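Local atomic coordinates of hypothetical protein Atu2144 (Agrobacterium tumefaciens, PDB entry 2ODF), a protein that is of unknown function but belongs to the N-formylglutamate amidohydrolase family and may therefore be a zinc-dependent amide-bond hydrolase. Residues E19-L29 and A66-H74; A56-R67 and L77-L85. All blocks are in the same frame, centred on the assembly; numbering follows the deposited sequence.

Both contacts use helix 62-73 and the same mixed sheet, and together they make a beta-alpha-beta crossover: contact 1 sets the helix against strand 27-31, contact 2 against strand 77-80, which runs parallel beside strand 27-31. They share A66 and R67, and their centres lie about 16 Å apart. Contact 1 is the more peripheral, about 15 Å from the chain centre; an apolar middle of L29, V27, L69 and F73 is flanked by a tight E19-R67 salt bridge, water bridges and the C-terminal end of the helix. Contact 2, about 7 Å from the chain centre, is partly buried too but has no exposed residue among those touching; apolar and CH-pi packing gives way to hydroxyl, carbonyl and water-mediated links between two loops.

Contact 1 of 2, residues E19-L29 and A66-H74; sequences ENAAAKGDVLL and ARLLSEKFH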
# COMPACT_ATOMS: atom_id res chain seq x y z
N GLU A 19 15.49 -4.62 16.60
CA GLU A 19 16.49 -4.85 17.60
C GLU A 19 15.84 -5.12 18.94
O GLU A 19 14.80 -4.62 19.23
CB GLU A 19 17.49 -3.71 17.64
CG GLU A 19 18.46 -3.68 16.46
CD GLU A 19 19.31 -2.42 16.44
OE1 GLU A 19 19.29 -1.68 17.41
OE2 GLU A 19 20.01 -2.19 15.46
N ASN A 20 16.45 -5.99 19.71
CA ASN A 20 15.89 -6.37 20.99
C ASN A 20 14.49 -6.98 20.80
O ASN A 20 13.62 -6.72 21.55
CB ASN A 20 15.89 -5.15 21.89
CG ASN A 20 16.42 -5.43 23.25
OD1 ASN A 20 16.79 -6.51 23.54
ND2 ASN A 20 16.41 -4.44 24.10
N ALA A 21 14.33 -7.81 19.78
CA ALA A 21 13.05 -8.45 19.44
C ALA A 21 12.42 -9.15 20.66
O ALA A 21 11.21 -9.04 20.93
CB ALA A 21 13.23 -9.46 18.29
N ALA A 22 13.26 -9.83 21.43
CA ALA A 22 12.80 -10.53 22.60
C ALA A 22 12.93 -9.73 23.90
O ALA A 22 13.04 -10.30 24.94
CB ALA A 22 13.52 -11.89 22.72
N ALA A 23 12.87 -8.41 23.85
CA ALA A 23 12.90 -7.60 25.08
C ALA A 23 11.68 -7.87 25.99
O ALA A 23 10.59 -8.15 25.52
CB ALA A 23 12.98 -6.11 24.76
N LYS A 24 11.91 -7.75 27.29
CA LYS A 24 10.87 -7.92 28.31
C LYS A 24 10.09 -6.64 28.57
O LYS A 24 9.09 -6.67 29.27
CB LYS A 24 11.50 -8.27 29.65
CG LYS A 24 12.18 -9.60 29.75
CD LYS A 24 12.71 -9.73 31.17
CE LYS A 24 13.44 -11.05 31.40
NZ LYS A 24 13.99 -11.20 32.79
N GLY A 25 10.59 -5.51 28.08
CA GLY A 25 10.01 -4.20 28.38
C GLY A 25 8.65 -3.93 27.74
O GLY A 25 8.38 -4.41 26.65
N ASP A 26 7.81 -3.16 28.43
CA ASP A 26 6.49 -2.77 27.93
C ASP A 26 6.57 -1.78 26.74
O ASP A 26 5.68 -1.74 25.89
CB ASP A 26 5.64 -2.10 29.03
CG ASP A 26 5.41 -2.99 30.25
OD1 ASP A 26 5.39 -4.25 30.13
OD2 ASP A 26 5.24 -2.41 31.35
N VAL A 27 7.63 -0.97 26.67
CA VAL A 27 7.75 0.04 25.62
C VAL A 27 8.16 -0.60 24.26
O VAL A 27 9.04 -1.46 24.20
CB VAL A 27 8.72 1.16 26.04
CG1 VAL A 27 9.06 2.06 24.90
CG2 VAL A 27 8.11 1.99 27.19
N LEU A 28 7.46 -0.21 23.20
CA LEU A 28 7.81 -0.61 21.82
C LEU A 28 8.23 0.65 21.09
O LEU A 28 7.41 1.57 20.87
CB LEU A 28 6.61 -1.26 21.12
CG LEU A 28 6.81 -1.76 19.67
CD1 LEU A 28 7.98 -2.75 19.51
CD2 LEU A 28 5.49 -2.34 19.07
N LEU A 29 9.52 0.73 20.80
CA LEU A 29 10.11 1.88 20.16
C LEU A 29 10.02 1.72 18.65
O LEU A 29 10.28 0.63 18.12
CB LEU A 29 11.57 2.05 20.58
CG LEU A 29 11.82 2.40 22.06
CD1 LEU A 29 13.25 2.01 22.54
CD2 LEU A 29 11.49 3.88 22.33
N ALA A 66 17.09 6.25 19.89
CA ALA A 66 16.21 5.07 20.00
C ALA A 66 16.93 3.80 20.47
O ALA A 66 16.39 3.03 21.26
CB ALA A 66 15.49 4.83 18.69
N ARG A 67 18.12 3.58 19.95
CA ARG A 67 18.94 2.48 20.40
C ARG A 67 19.28 2.57 21.89
O ARG A 67 19.18 1.61 22.58
CB ARG A 67 20.17 2.33 19.53
CG ARG A 67 19.89 1.85 18.14
CD ARG A 67 21.10 1.71 17.32
NE ARG A 67 20.82 0.82 16.24
CZ ARG A 67 21.29 0.96 15.03
NH1 ARG A 67 22.09 1.94 14.73
NH2 ARG A 67 20.97 0.09 14.11
N LEU A 68 19.64 3.76 22.32
CA LEU A 68 20.00 3.98 23.72
C LEU A 68 18.79 3.75 24.60
O LEU A 68 18.90 3.10 25.64
CB LEU A 68 20.58 5.36 23.93
CG LEU A 68 21.93 5.59 23.26
CD1 LEU A 68 22.35 7.01 23.54
CD2 LEU A 68 22.99 4.60 23.73
N LEU A 69 17.63 4.25 24.18
CA LEU A 69 16.36 3.96 24.87
C LEU A 69 15.96 2.48 24.87
O LEU A 69 15.33 2.01 25.80
CB LEU A 69 15.22 4.82 24.27
CG LEU A 69 15.32 6.33 24.50
CD1 LEU A 69 14.23 7.07 23.76
CD2 LEU A 69 15.24 6.64 26.01
N SER A 70 16.32 1.74 23.83
CA SER A 70 16.06 0.31 23.75
C SER A 70 16.81 -0.45 24.88
O SER A 70 16.24 -1.36 25.50
CB SER A 70 16.47 -0.19 22.36
OG SER A 70 16.29 -1.59 22.23
N GLU A 71 18.03 -0.03 25.15
CA GLU A 71 18.87 -0.53 26.26
C GLU A 71 18.25 -0.11 27.61
O GLU A 71 18.01 -0.94 28.47
CB GLU A 71 20.31 0.03 26.15
CG GLU A 71 21.10 -0.45 24.91
CD GLU A 71 22.29 0.48 24.45
OE1 GLU A 71 23.04 1.07 25.29
OE2 GLU A 71 22.50 0.58 23.20
N LYS A 72 17.97 1.18 27.77
CA LYS A 72 17.46 1.69 29.04
C LYS A 72 16.08 1.15 29.42
O LYS A 72 15.84 0.85 30.58
CB LYS A 72 17.44 3.21 29.04
CG LYS A 72 18.84 3.82 28.90
CD LYS A 72 18.77 5.29 28.84
CE LYS A 72 20.17 5.92 28.67
NZ LYS A 72 20.95 5.82 29.92
N PHE A 73 15.18 1.02 28.45
CA PHE A 73 13.84 0.50 28.71
C PHE A 73 13.68 -1.00 28.51
O PHE A 73 12.57 -1.52 28.71
CB PHE A 73 12.79 1.24 27.84
CG PHE A 73 12.40 2.57 28.38
CD1 PHE A 73 11.54 2.66 29.46
CD2 PHE A 73 12.85 3.74 27.80
CE1 PHE A 73 11.18 3.91 29.98
CE2 PHE A 73 12.47 4.99 28.31
CZ PHE A 73 11.65 5.07 29.40
N HIS A 74 14.76 -1.68 28.12
CA HIS A 74 14.70 -3.11 27.72
C HIS A 74 13.55 -3.28 26.75
O HIS A 74 12.63 -4.07 26.94
CB HIS A 74 14.61 -4.01 28.94
CG HIS A 74 15.65 -3.67 29.96
ND1 HIS A 74 16.97 -4.02 29.81
CD2 HIS A 74 15.58 -2.93 31.09
CE1 HIS A 74 17.67 -3.56 30.83
NE2 HIS A 74 16.85 -2.89 31.62
O HOH W 1 17.64 -4.46 27.03
O HOH W 2 9.90 -0.60 28.64
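L29 and V27 of strand 27-31 meet L69, S70 and F73 of helix 62-73, the first strand-helix pair of a beta-alpha-beta crossover; the axes of strand residues 27-29 and helix residues 66-73 approach to 9.4 Å and run 162° apart, nearly antiparallel. With L29 CG anti to the carbonyl carbon (chi1 -66°), its CD1 methyl presses on the helix backbone, 3.3 Å from S70 N, and also touches L69 CB. V27 contributes more lightly: CG2 reaches F73 CD1 obliquely at 4.2 Å, while the same ring packs edge-to-face with H245 of helix 234-256. On another flank, E19 and R67 both extend their chains into a side-on salt bridge with the charged planes only 10° apart. R67 NE gives a fairly straight bond to the syn lone pair of E19 OE1 (3.2 Å), and R67 NH2 binds E19 OE2 (2.8 Å) from somewhat outside the carboxylate plane; this two-point grip fixes the rotation of both groups. N20 ND2 reaches S70 OG weakly; the stronger partner of this hydroxyl is the carbonyl O of A75. A water also joins N20 ND2 to H74 ND1. H74 closes the helix in a Schellman motif, and G25, lacking a side chain, lets its N approach H74 O in a weak bond. Nearby, a second water accepts from V27 N at 3.0 Å and donates to F73 O at 2.8 Å.

Contact 2 of 2, residues A56-R67 and L77-L85; sequences AAWDPGALAVAR and LVYQRFSRL
Y79 places its ring between backbone N and carbonyl carbon (chi1 69°), while L63 holds CG anti to the backbone N (chi1 179°); together these torsions set the leucine CD1 over one face of the tyrosine. The methyl lies 4.1 Å from the Y79 ring centroid and 23° off its normal, a CH-pi contact. The other methyl, L63 CD2, lies over a face of the R67 guanidinium, which is held by its salt bridge to E19 and stands steeply to the tyrosine ring, with NH2 near Y79 OH. L77 splits its branches, CD1 resting on A66 CB (3.8 Å) and CD2 on R67 CG (3.9 Å). Beyond the strand, two loops are joined by polar groups: S83 OG accepts from L85 N (2.9 Å), an ST turn, and donates to A57 O (2.7 Å), so both roles of the hydroxyl are used. One water links A57 O to R84 N. Another bridges D59 OD1 and R84 NH1, whose direct salt bridge is long at 3.8 Å; R84 NH2 pairs with D88, and D59 OD2 accepts from S155 N. L85 CD1 packs against CA and CB of A57. This is the helix-to-second-strand half of the crossover: strand 77-80 lies between strands 16-19 and 27-31, with helix 62-73 against one face and helix 116-143 touching V78 and Q80 on the other.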
# COMPACT_ATOMS: atom_id res chain seq x y z
N ALA A 56 17.00 16.15 5.07
CA ALA A 56 16.01 15.76 4.05
C ALA A 56 15.85 14.23 3.99
O ALA A 56 14.74 13.72 3.78
CB ALA A 56 16.42 16.27 2.64
N ALA A 57 16.96 13.52 4.19
CA ALA A 57 17.03 12.07 4.01
C ALA A 57 16.72 11.24 5.24
O ALA A 57 16.43 10.06 5.11
CB ALA A 57 18.40 11.67 3.49
N TRP A 58 16.79 11.84 6.43
CA TRP A 58 16.59 11.12 7.68
C TRP A 58 16.42 12.09 8.85
O TRP A 58 16.53 13.30 8.67
CB TRP A 58 17.78 10.17 7.93
CG TRP A 58 19.06 10.85 8.31
CD1 TRP A 58 19.52 12.05 7.86
CD2 TRP A 58 20.02 10.37 9.23
NE1 TRP A 58 20.71 12.33 8.45
CE2 TRP A 58 21.05 11.31 9.29
CE3 TRP A 58 20.12 9.21 10.02
CZ2 TRP A 58 22.17 11.15 10.11
CZ3 TRP A 58 21.23 9.04 10.81
CH2 TRP A 58 22.24 10.01 10.85
N ASP A 59 16.11 11.54 10.02
CA ASP A 59 16.12 12.30 11.28
C ASP A 59 17.47 12.00 11.94
O ASP A 59 17.64 10.96 12.60
CB ASP A 59 15.01 11.82 12.22
CG ASP A 59 13.64 12.27 11.80
OD1 ASP A 59 13.44 12.69 10.63
OD2 ASP A 59 12.71 12.12 12.64
N PRO A 60 18.44 12.91 11.77
CA PRO A 60 19.75 12.68 12.40
C PRO A 60 19.63 12.58 13.91
O PRO A 60 18.91 13.37 14.53
CB PRO A 60 20.58 13.93 12.04
CG PRO A 60 19.74 14.78 11.18
CD PRO A 60 18.35 14.21 11.08
N GLY A 61 20.29 11.58 14.47
CA GLY A 61 20.30 11.36 15.91
C GLY A 61 19.20 10.43 16.40
O GLY A 61 19.33 9.87 17.46
N ALA A 62 18.10 10.31 15.64
CA ALA A 62 16.90 9.66 16.15
C ALA A 62 17.08 8.15 16.40
O ALA A 62 16.66 7.64 17.44
CB ALA A 62 15.70 9.93 15.20
N LEU A 63 17.67 7.42 15.46
CA LEU A 63 17.94 6.00 15.63
C LEU A 63 18.95 5.79 16.78
O LEU A 63 18.84 4.84 17.55
CB LEU A 63 18.47 5.38 14.33
CG LEU A 63 18.81 3.92 14.32
CD1 LEU A 63 17.57 3.15 14.76
CD2 LEU A 63 19.37 3.48 12.92
N ALA A 64 19.89 6.71 16.91
CA ALA A 64 20.96 6.59 17.89
C ALA A 64 20.35 6.69 19.28
O ALA A 64 20.67 5.88 20.15
CB ALA A 64 22.01 7.69 17.68
N VAL A 65 19.48 7.70 19.45
CA VAL A 65 18.72 7.89 20.68
C VAL A 65 17.80 6.71 20.93
O VAL A 65 17.73 6.22 22.04
CB VAL A 65 17.92 9.20 20.66
CG1 VAL A 65 16.89 9.23 21.79
CG2 VAL A 65 18.88 10.40 20.75
N ALA A 66 17.09 6.25 19.89
CA ALA A 66 16.21 5.07 20.00
C ALA A 66 16.93 3.80 20.47
O ALA A 66 16.39 3.03 21.26
CB ALA A 66 15.49 4.83 18.69
N ARG A 67 18.12 3.58 19.95
CA ARG A 67 18.94 2.48 20.40
C ARG A 67 19.28 2.57 21.89
O ARG A 67 19.18 1.61 22.58
CB ARG A 67 20.17 2.33 19.53
CG ARG A 67 19.89 1.85 18.14
CD ARG A 67 21.10 1.71 17.32
NE ARG A 67 20.82 0.82 16.24
CZ ARG A 67 21.29 0.96 15.03
NH1 ARG A 67 22.09 1.94 14.73
NH2 ARG A 67 20.97 0.09 14.11
N LEU A 77 12.89 -2.39 19.40
CA LEU A 77 12.98 -1.24 18.51
C LEU A 77 12.76 -1.73 17.09
O LEU A 77 13.47 -2.62 16.65
CB LEU A 77 14.33 -0.57 18.59
CG LEU A 77 14.73 0.47 17.54
CD1 LEU A 77 13.74 1.63 17.50
CD2 LEU A 77 16.15 0.96 17.85
N VAL A 78 11.77 -1.16 16.43
CA VAL A 78 11.49 -1.41 15.01
C VAL A 78 11.82 -0.15 14.25
O VAL A 78 11.33 0.94 14.60
CB VAL A 78 10.04 -1.77 14.75
CG1 VAL A 78 9.83 -2.09 13.24
CG2 VAL A 78 9.63 -2.94 15.62
N TYR A 79 12.64 -0.28 13.22
CA TYR A 79 13.09 0.87 12.47
C TYR A 79 13.15 0.57 10.96
O TYR A 79 13.28 -0.59 10.53
CB TYR A 79 14.40 1.42 13.03
CG TYR A 79 15.62 0.55 12.83
CD1 TYR A 79 15.88 -0.52 13.70
CD2 TYR A 79 16.51 0.80 11.81
CE1 TYR A 79 16.99 -1.32 13.53
CE2 TYR A 79 17.65 -0.01 11.65
CZ TYR A 79 17.88 -1.07 12.50
OH TYR A 79 18.99 -1.89 12.35
N GLN A 80 13.02 1.64 10.20
CA GLN A 80 13.07 1.59 8.74
C GLN A 80 14.51 1.79 8.31
O GLN A 80 15.18 2.72 8.79
CB GLN A 80 12.14 2.71 8.25
CG GLN A 80 11.98 2.94 6.79
CD GLN A 80 11.77 1.69 5.92
OE1 GLN A 80 10.67 1.11 5.83
NE2 GLN A 80 12.81 1.35 5.21
N ARG A 81 15.00 0.90 7.45
CA ARG A 81 16.40 0.93 7.02
C ARG A 81 16.70 1.80 5.79
O ARG A 81 17.85 1.94 5.42
CB ARG A 81 16.90 -0.51 6.82
CG ARG A 81 16.85 -1.30 8.13
CD ARG A 81 17.45 -2.66 8.02
NE ARG A 81 18.88 -2.62 7.76
CZ ARG A 81 19.45 -2.83 6.58
NH1 ARG A 81 18.71 -3.12 5.52
NH2 ARG A 81 20.77 -2.76 6.47
N PHE A 82 15.67 2.39 5.17
CA PHE A 82 15.83 3.26 4.01
C PHE A 82 15.11 4.58 4.17
O PHE A 82 14.19 4.71 4.99
CB PHE A 82 15.38 2.53 2.72
CG PHE A 82 16.16 1.26 2.48
CD1 PHE A 82 17.35 1.29 1.78
CD2 PHE A 82 15.77 0.08 3.08
CE1 PHE A 82 18.11 0.15 1.64
CE2 PHE A 82 16.50 -1.05 2.93
CZ PHE A 82 17.67 -1.02 2.22
N SER A 83 15.57 5.56 3.38
CA SER A 83 15.22 6.95 3.53
C SER A 83 13.76 7.26 3.32
O SER A 83 13.10 6.72 2.39
CB SER A 83 16.02 7.81 2.55
OG SER A 83 15.65 9.17 2.65
N ARG A 84 13.29 8.20 4.15
CA ARG A 84 11.96 8.80 4.04
C ARG A 84 11.77 9.51 2.68
O ARG A 84 10.64 9.88 2.32
CB ARG A 84 11.73 9.82 5.16
CG ARG A 84 12.69 11.06 5.10
CD ARG A 84 12.41 12.06 6.20
NE ARG A 84 11.05 12.57 6.14
CZ ARG A 84 10.54 13.51 6.92
NH1 ARG A 84 11.27 14.06 7.88
NH2 ARG A 84 9.29 13.88 6.76
N LEU A 85 12.88 9.80 1.99
CA LEU A 85 12.78 10.39 0.64
C LEU A 85 12.17 9.44 -0.37
O LEU A 85 11.49 9.89 -1.30
CB LEU A 85 14.13 10.87 0.13
CG LEU A 85 14.73 12.10 0.80
CD1 LEU A 85 16.17 12.20 0.37
CD2 LEU A 85 13.98 13.33 0.47
O HOH W 3 14.54 8.52 6.73
O HOH W 4 13.96 14.59 8.71